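Long-range contact in 2-hydroxychromene-2-carboxylate isomerase (Pseudomonas putida, PDB 2IMF), which catalyses the reversible, glutathione-dependent isomerization of 2-hydroxychromene-2-carboxylate to trans-O-hydroxybenzylidenepyruvate in naphthalene degradation: residues Y95-V109 against V129-F143. Residues are numbered along the deposited sequence; the frame is centred on the assembly and turned at random. Where two conformers were deposited one is given.
With CXS (3-cyclohexyl-1-propylsulfonic acid), chain G.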
loop_
_atom_site.group_PDB
_atom_site.type_symbol
_atom_site.label_atom_id
_atom_site.label_comp_id
_atom_site.label_asym_id
_atom_site.label_seq_id
_atom_site.Cartn_x
_atom_site.Cartn_y
_atom_site.Cartn_z
ATOM N N TYR A 95 -18.331 24.403 0.133
ATOM C CA TYR A 95 -19.468 25.151 0.689
ATOM C C TYR A 95 -19.465 25.051 2.221
ATOM O O TYR A 95 -20.149 25.841 2.831
ATOM C CB TYR A 95 -20.742 24.470 0.182
ATOM C CG TYR A 95 -22.036 25.250 0.406
ATOM C CD1 TYR A 95 -22.378 26.223 -0.516
ATOM C CD2 TYR A 95 -22.942 24.928 1.448
ATOM C CE1 TYR A 95 -23.583 26.954 -0.390
ATOM C CE2 TYR A 95 -24.150 25.655 1.568
ATOM C CZ TYR A 95 -24.426 26.580 0.616
ATOM O OH TYR A 95 -25.627 27.287 0.806
ATOM N N SER A 96 -18.796 24.075 2.841
ATOM C CA SER A 96 -18.958 23.836 4.250
ATOM C C SER A 96 -18.226 24.899 5.031
ATOM O O SER A 96 -17.276 25.510 4.548
ATOM C CB SER A 96 -18.488 22.427 4.616
ATOM O OG SER A 96 -17.109 22.224 4.400
ATOM N N GLY A 97 -18.726 25.136 6.244
ATOM C CA GLY A 97 -18.225 26.279 7.045
ATOM C C GLY A 97 -17.158 25.829 8.023
ATOM O O GLY A 97 -16.057 25.429 7.631
ATOM N N ALA A 98 -17.487 25.845 9.305
ATOM C CA ALA A 98 -16.492 25.518 10.293
ATOM C C ALA A 98 -16.387 24.013 10.435
ATOM O O ALA A 98 -17.080 23.253 9.727
ATOM C CB ALA A 98 -16.821 26.178 11.627
ATOM N N GLU A 99 -15.527 23.603 11.359
ATOM C CA GLU A 99 -14.999 22.253 11.410
ATOM C C GLU A 99 -16.086 21.215 11.512
ATOM O O GLU A 99 -15.967 20.170 10.863
ATOM C CB GLU A 99 -14.002 22.107 12.573
ATOM C CG GLU A 99 -13.622 20.656 12.936
ATOM C CD GLU A 99 -12.612 20.006 11.977
ATOM O OE1 GLU A 99 -12.423 20.494 10.834
ATOM O OE2 GLU A 99 -12.010 18.986 12.389
ATOM N N ALA A 100 -17.124 21.471 12.313
ATOM C CA ALA A 100 -18.119 20.426 12.571
ATOM C C ALA A 100 -18.828 20.145 11.250
ATOM O O ALA A 100 -19.171 19.003 10.959
ATOM C CB ALA A 100 -19.113 20.851 13.620
ATOM N N GLN A 101 -19.087 21.214 10.505
ATOM C CA GLN A 101 -19.933 21.103 9.304
ATOM C C GLN A 101 -19.075 20.581 8.144
ATOM O O GLN A 101 -19.572 19.874 7.282
ATOM C CB GLN A 101 -20.656 22.401 8.957
ATOM C CG GLN A 101 -22.007 22.690 9.720
ATOM C CD GLN A 101 -23.157 21.724 9.365
ATOM O OE1 GLN A 101 -23.112 20.532 9.706
ATOM N NE2 GLN A 101 -24.194 22.241 8.695
ATOM N N ALA A 102 -17.786 20.899 8.165
ATOM C CA ALA A 102 -16.830 20.356 7.167
ATOM C C ALA A 102 -16.726 18.866 7.406
ATOM O O ALA A 102 -16.894 18.097 6.450
ATOM C CB ALA A 102 -15.462 21.049 7.284
ATOM N N ALA A 103 -16.518 18.392 8.627
ATOM C CA ALA A 103 -16.480 16.998 8.898
ATOM C C ALA A 103 -17.791 16.342 8.607
ATOM O O ALA A 103 -17.858 15.198 8.136
ATOM C CB ALA A 103 -16.123 16.777 10.382
ATOM N N ALA A 104 -18.904 17.022 8.927
ATOM C CA ALA A 104 -20.204 16.433 8.688
ATOM C C ALA A 104 -20.432 16.215 7.180
ATOM O O ALA A 104 -20.919 15.164 6.796
ATOM C CB ALA A 104 -21.319 17.293 9.261
ATOM N N TYR A 105 -20.074 17.218 6.390
ATOM C CA TYR A 105 -20.193 17.065 4.909
ATOM C C TYR A 105 -19.353 15.869 4.447
ATOM O O TYR A 105 -19.839 14.981 3.744
ATOM C CB TYR A 105 -19.764 18.296 4.180
ATOM C CG TYR A 105 -19.854 18.229 2.667
ATOM C CD1 TYR A 105 -21.054 18.425 2.023
ATOM C CD2 TYR A 105 -18.761 17.833 1.963
ATOM C CE1 TYR A 105 -21.112 18.382 0.632
ATOM C CE2 TYR A 105 -18.779 17.770 0.606
ATOM C CZ TYR A 105 -19.998 18.030 -0.073
ATOM O OH TYR A 105 -20.052 18.004 -1.434
ATOM N N VAL A 106 -18.091 15.814 4.840
ATOM C CA VAL A 106 -17.216 14.752 4.365
ATOM C C VAL A 106 -17.798 13.417 4.816
ATOM O O VAL A 106 -17.810 12.449 4.020
ATOM C CB VAL A 106 -15.796 15.022 4.863
ATOM C CG1 VAL A 106 -14.917 13.815 4.566
ATOM C CG2 VAL A 106 -15.256 16.278 4.197
ATOM N N ASN A 107 -18.265 13.285 6.077
ATOM C CA ASN A 107 -18.827 12.045 6.519
ATOM C C ASN A 107 -20.082 11.633 5.765
ATOM O O ASN A 107 -20.230 10.491 5.366
ATOM C CB ASN A 107 -19.126 12.146 8.055
ATOM C CG ASN A 107 -17.865 12.198 8.923
ATOM O OD1 ASN A 107 -16.772 11.814 8.498
ATOM N ND2 ASN A 107 -18.016 12.715 10.147
ATOM N N VAL A 108 -20.987 12.572 5.586
ATOM C CA VAL A 108 -22.239 12.208 4.928
ATOM C C VAL A 108 -21.984 11.805 3.464
ATOM O O VAL A 108 -22.547 10.807 2.989
ATOM C CB VAL A 108 -23.182 13.458 4.957
ATOM C CG1 VAL A 108 -24.312 13.339 3.963
ATOM C CG2 VAL A 108 -23.723 13.699 6.413
ATOM N N VAL A 109 -21.095 12.519 2.765
ATOM C CA VAL A 109 -20.859 12.211 1.356
ATOM C C VAL A 109 -20.120 10.871 1.250
ATOM O O VAL A 109 -20.465 10.007 0.429
ATOM C CB VAL A 109 -20.109 13.313 0.625
ATOM C CG1 VAL A 109 -19.743 12.925 -0.806
ATOM C CG2 VAL A 109 -20.938 14.590 0.603
ATOM N N VAL A 129 -27.910 15.554 0.259
ATOM C CA VAL A 129 -26.875 15.987 1.260
ATOM C C VAL A 129 -27.305 17.287 1.948
ATOM O O VAL A 129 -27.190 17.373 3.227
ATOM C CB VAL A 129 -25.493 16.084 0.586
ATOM C CG1 VAL A 129 -24.466 16.829 1.463
ATOM C CG2 VAL A 129 -25.038 14.708 0.232
ATOM N N SER A 130 -27.860 18.221 1.170
ATOM C CA SER A 130 -28.377 19.469 1.777
ATOM C C SER A 130 -29.392 19.184 2.846
ATOM O O SER A 130 -29.368 19.806 3.942
ATOM C CB SER A 130 -28.988 20.365 0.703
ATOM O OG SER A 130 -27.993 20.833 -0.194
ATOM N N GLU A 131 -30.319 18.274 2.607
ATOM C CA GLU A 131 -31.384 17.968 3.538
ATOM C C GLU A 131 -30.749 17.461 4.808
ATOM O O GLU A 131 -31.144 17.882 5.893
ATOM C CB GLU A 131 -32.265 16.846 2.953
ATOM C CG GLU A 131 -32.882 15.881 4.034
ATOM C CD GLU A 131 -34.294 16.185 4.441
ATOM O OE1 GLU A 131 -35.171 16.322 3.545
ATOM O OE2 GLU A 131 -34.542 16.223 5.668
ATOM N N LYS A 132 -29.767 16.582 4.704
ATOM C CA LYS A 132 -29.081 16.042 5.873
ATOM C C LYS A 132 -28.356 17.083 6.714
ATOM O O LYS A 132 -28.328 16.975 7.969
ATOM C CB LYS A 132 -28.083 14.953 5.393
ATOM C CG LYS A 132 -27.291 14.295 6.439
ATOM C CD LYS A 132 -28.152 13.454 7.392
ATOM C CE LYS A 132 -27.281 12.956 8.550
ATOM N NZ LYS A 132 -26.875 14.130 9.416
ATOM N N LEU A 133 -27.731 18.035 6.048
ATOM C CA LEU A 133 -26.894 19.014 6.713
ATOM C C LEU A 133 -27.653 20.257 7.136
ATOM O O LEU A 133 -27.062 21.140 7.768
ATOM C CB LEU A 133 -25.732 19.432 5.803
ATOM C CG LEU A 133 -24.783 18.266 5.506
ATOM C CD1 LEU A 133 -23.720 18.787 4.688
ATOM C CD2 LEU A 133 -24.196 17.704 6.889
ATOM N N GLY A 134 -28.903 20.404 6.726
ATOM C CA GLY A 134 -29.611 21.650 7.023
ATOM C C GLY A 134 -29.222 22.811 6.151
ATOM O O GLY A 134 -29.337 23.980 6.607
ATOM N N TRP A 135 -28.800 22.560 4.902
ATOM C CA TRP A 135 -28.416 23.560 3.975
ATOM C C TRP A 135 -29.525 23.900 3.021
ATOM O O TRP A 135 -30.513 23.168 2.923
ATOM C CB TRP A 135 -27.242 23.054 3.146
ATOM C CG TRP A 135 -25.959 22.935 3.889
ATOM C CD1 TRP A 135 -25.654 23.396 5.161
ATOM C CD2 TRP A 135 -24.738 22.389 3.362
ATOM N NE1 TRP A 135 -24.328 23.112 5.435
ATOM C CE2 TRP A 135 -23.748 22.524 4.335
ATOM C CE3 TRP A 135 -24.397 21.812 2.141
ATOM C CZ2 TRP A 135 -22.414 22.062 4.160
ATOM C CZ3 TRP A 135 -23.081 21.348 1.957
ATOM C CH2 TRP A 135 -22.104 21.510 2.947
ATOM N N ASP A 136 -29.432 25.071 2.400
ATOM C CA ASP A 136 -30.343 25.518 1.368
ATOM C C ASP A 136 -29.970 24.870 0.041
ATOM O O ASP A 136 -28.912 25.100 -0.537
ATOM C CB ASP A 136 -30.233 27.052 1.324
ATOM C CG ASP A 136 -31.190 27.693 0.335
ATOM O OD1 ASP A 136 -31.186 27.456 -0.908
ATOM O OD2 ASP A 136 -31.993 28.506 0.863
ATOM N N ARG A 137 -30.843 23.950 -0.371
ATOM C CA ARG A 137 -30.522 23.156 -1.538
ATOM C C ARG A 137 -30.200 23.996 -2.737
ATOM O O ARG A 137 -29.229 23.752 -3.406
ATOM C CB ARG A 137 -31.806 22.374 -1.901
ATOM C CG ARG A 137 -31.614 21.533 -3.138
ATOM C CD ARG A 137 -32.968 21.174 -3.861
ATOM N NE ARG A 137 -33.940 22.287 -3.914
ATOM C CZ ARG A 137 -33.979 23.229 -4.865
ATOM N NH1 ARG A 137 -33.180 23.181 -5.935
ATOM N NH2 ARG A 137 -34.863 24.217 -4.720
ATOM N N SER A 138 -31.039 25.003 -2.999
ATOM C CA SER A 138 -30.821 25.815 -4.182
ATOM C C SER A 138 -29.454 26.604 -4.084
ATOM O O SER A 138 -28.722 26.651 -5.099
ATOM C CB SER A 138 -31.958 26.842 -4.330
ATOM O OG SER A 138 -31.704 27.630 -5.489
ATOM N N ALA A 139 -29.148 27.126 -2.900
ATOM C CA ALA A 139 -27.893 27.855 -2.742
ATOM C C ALA A 139 -26.751 26.874 -2.958
ATOM O O ALA A 139 -25.755 27.246 -3.579
ATOM C CB ALA A 139 -27.867 28.464 -1.355
ATOM N N PHE A 140 -26.833 25.640 -2.446
ATOM C CA PHE A 140 -25.729 24.679 -2.620
ATOM C C PHE A 140 -25.565 24.336 -4.073
ATOM O O PHE A 140 -24.471 24.303 -4.582
ATOM C CB PHE A 140 -25.966 23.460 -1.699
ATOM C CG PHE A 140 -24.905 22.413 -1.780
ATOM C CD1 PHE A 140 -23.594 22.720 -1.553
ATOM C CD2 PHE A 140 -25.238 21.092 -2.052
ATOM C CE1 PHE A 140 -22.561 21.752 -1.642
ATOM C CE2 PHE A 140 -24.273 20.109 -2.079
ATOM C CZ PHE A 140 -22.931 20.400 -1.938
ATOM N N GLU A 141 -26.672 24.057 -4.729
ATOM C CA GLU A 141 -26.580 23.645 -6.118
ATOM C C GLU A 141 -26.008 24.793 -6.969
ATOM O O GLU A 141 -25.204 24.605 -7.896
ATOM C CB GLU A 141 -27.955 23.257 -6.658
ATOM C CG GLU A 141 -28.419 21.918 -6.074
ATOM C CD GLU A 141 -29.822 21.552 -6.436
ATOM O OE1 GLU A 141 -30.585 22.389 -6.994
ATOM O OE2 GLU A 141 -30.191 20.419 -6.092
ATOM N N HIS A 142 -26.397 26.046 -6.644
ATOM C CA HIS A 142 -25.816 27.177 -7.360
ATOM C C HIS A 142 -24.322 27.265 -7.082
ATOM O O HIS A 142 -23.536 27.552 -8.004
ATOM C CB HIS A 142 -26.505 28.501 -6.955
ATOM C CG HIS A 142 -27.796 28.730 -7.669
ATOM N ND1 HIS A 142 -28.950 28.014 -7.402
ATOM C CD2 HIS A 142 -28.088 29.545 -8.719
ATOM C CE1 HIS A 142 -29.900 28.381 -8.263
ATOM N NE2 HIS A 142 -29.415 29.335 -9.033
ATOM N N PHE A 143 -23.918 27.087 -5.831
ATOM C CA PHE A 143 -22.494 27.075 -5.510
ATOM C C PHE A 143 -21.726 26.039 -6.353
ATOM O O PHE A 143 -20.649 26.321 -6.921
ATOM C CB PHE A 143 -22.303 26.812 -4.021
ATOM C CG PHE A 143 -20.853 26.703 -3.630
ATOM C CD1 PHE A 143 -20.088 27.862 -3.366
ATOM C CD2 PHE A 143 -20.233 25.436 -3.525
ATOM C CE1 PHE A 143 -18.751 27.733 -3.063
ATOM C CE2 PHE A 143 -18.894 25.351 -3.193
ATOM C CZ PHE A 143 -18.170 26.519 -2.976
HETATM S S CXS G . -22.441 25.523 7.175
HETATM O O1 CXS G . -21.470 24.470 6.690
HETATM O O2 CXS G . -21.682 26.370 8.192
HETATM O O3 CXS G . -23.628 24.904 7.759
HETATM C C1 CXS G . -22.909 26.457 5.857
HETATM C C2 CXS G . -21.834 27.306 5.220
HETATM C C3 CXS G . -22.191 27.861 3.853
HETATM N N CXS G . -21.004 28.417 3.289
HETATM C C4 CXS G . -20.996 29.077 2.002
HETATM C C5 CXS G . -22.196 29.846 1.482
HETATM C C6 CXS G . -22.160 30.350 0.036
HETATM C C7 CXS G . -20.771 30.742 -0.423
HETATM C C8 CXS G . -19.758 29.650 -0.137
HETATM C C9 CXS G . -19.655 29.326 1.333
#
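Tyr95, just ahead of helix 99-115, pushes its ring among Trp135, Phe140 and Phe143. Its edge meets the six-membered ring of Trp135 edge-to-face, with CD2 lying 3.5 Å from Trp135 CE3 and the planes at 59°. Phe140 in turn sets its own edge against one face of Tyr95, its CD1 3.6 Å from Tyr95 CG. An offset edge-to-face pair brings Tyr95 CD1 within 3.5 Å of Phe143 CG. Tyrosine suits position 95 because its edge and face both have partners. Placing CG opposite the backbone N (chi1 -168°) swings the ring out between helix 137-145 and Trp135. Deeper in, Tyr105 CD1 packs 3.4 Å from Trp135 CH2, while the hydroxyl of buried Tyr105 is hydrogen-bonded to Met89 O.

Along the helices Leu133 is a knob among Gln101, Ala104, Tyr105 and Val108; small Ala104 lets Leu133 CD2 approach its CB to 3.8 Å. The solvent side is sparser: exposed Lys132 lays only its aliphatic CG against Val108. At the partly exposed margin Gln101, bent at chi2 (-67°), gives NE2 to Leu133 O at 3.2 Å, in the carbonyl plane, where a Schellman motif with Gly134 at positive phi ends helix 125-133. Gln101 NE2 and Trp135 NE1 both donate to sulfonate O3 of CXS, probably from the crystallisation liquor, which also covers Tyr95's other face.

Cohesion thus probably comes from nonpolar packing, the Gln101 amide tying down one helix end.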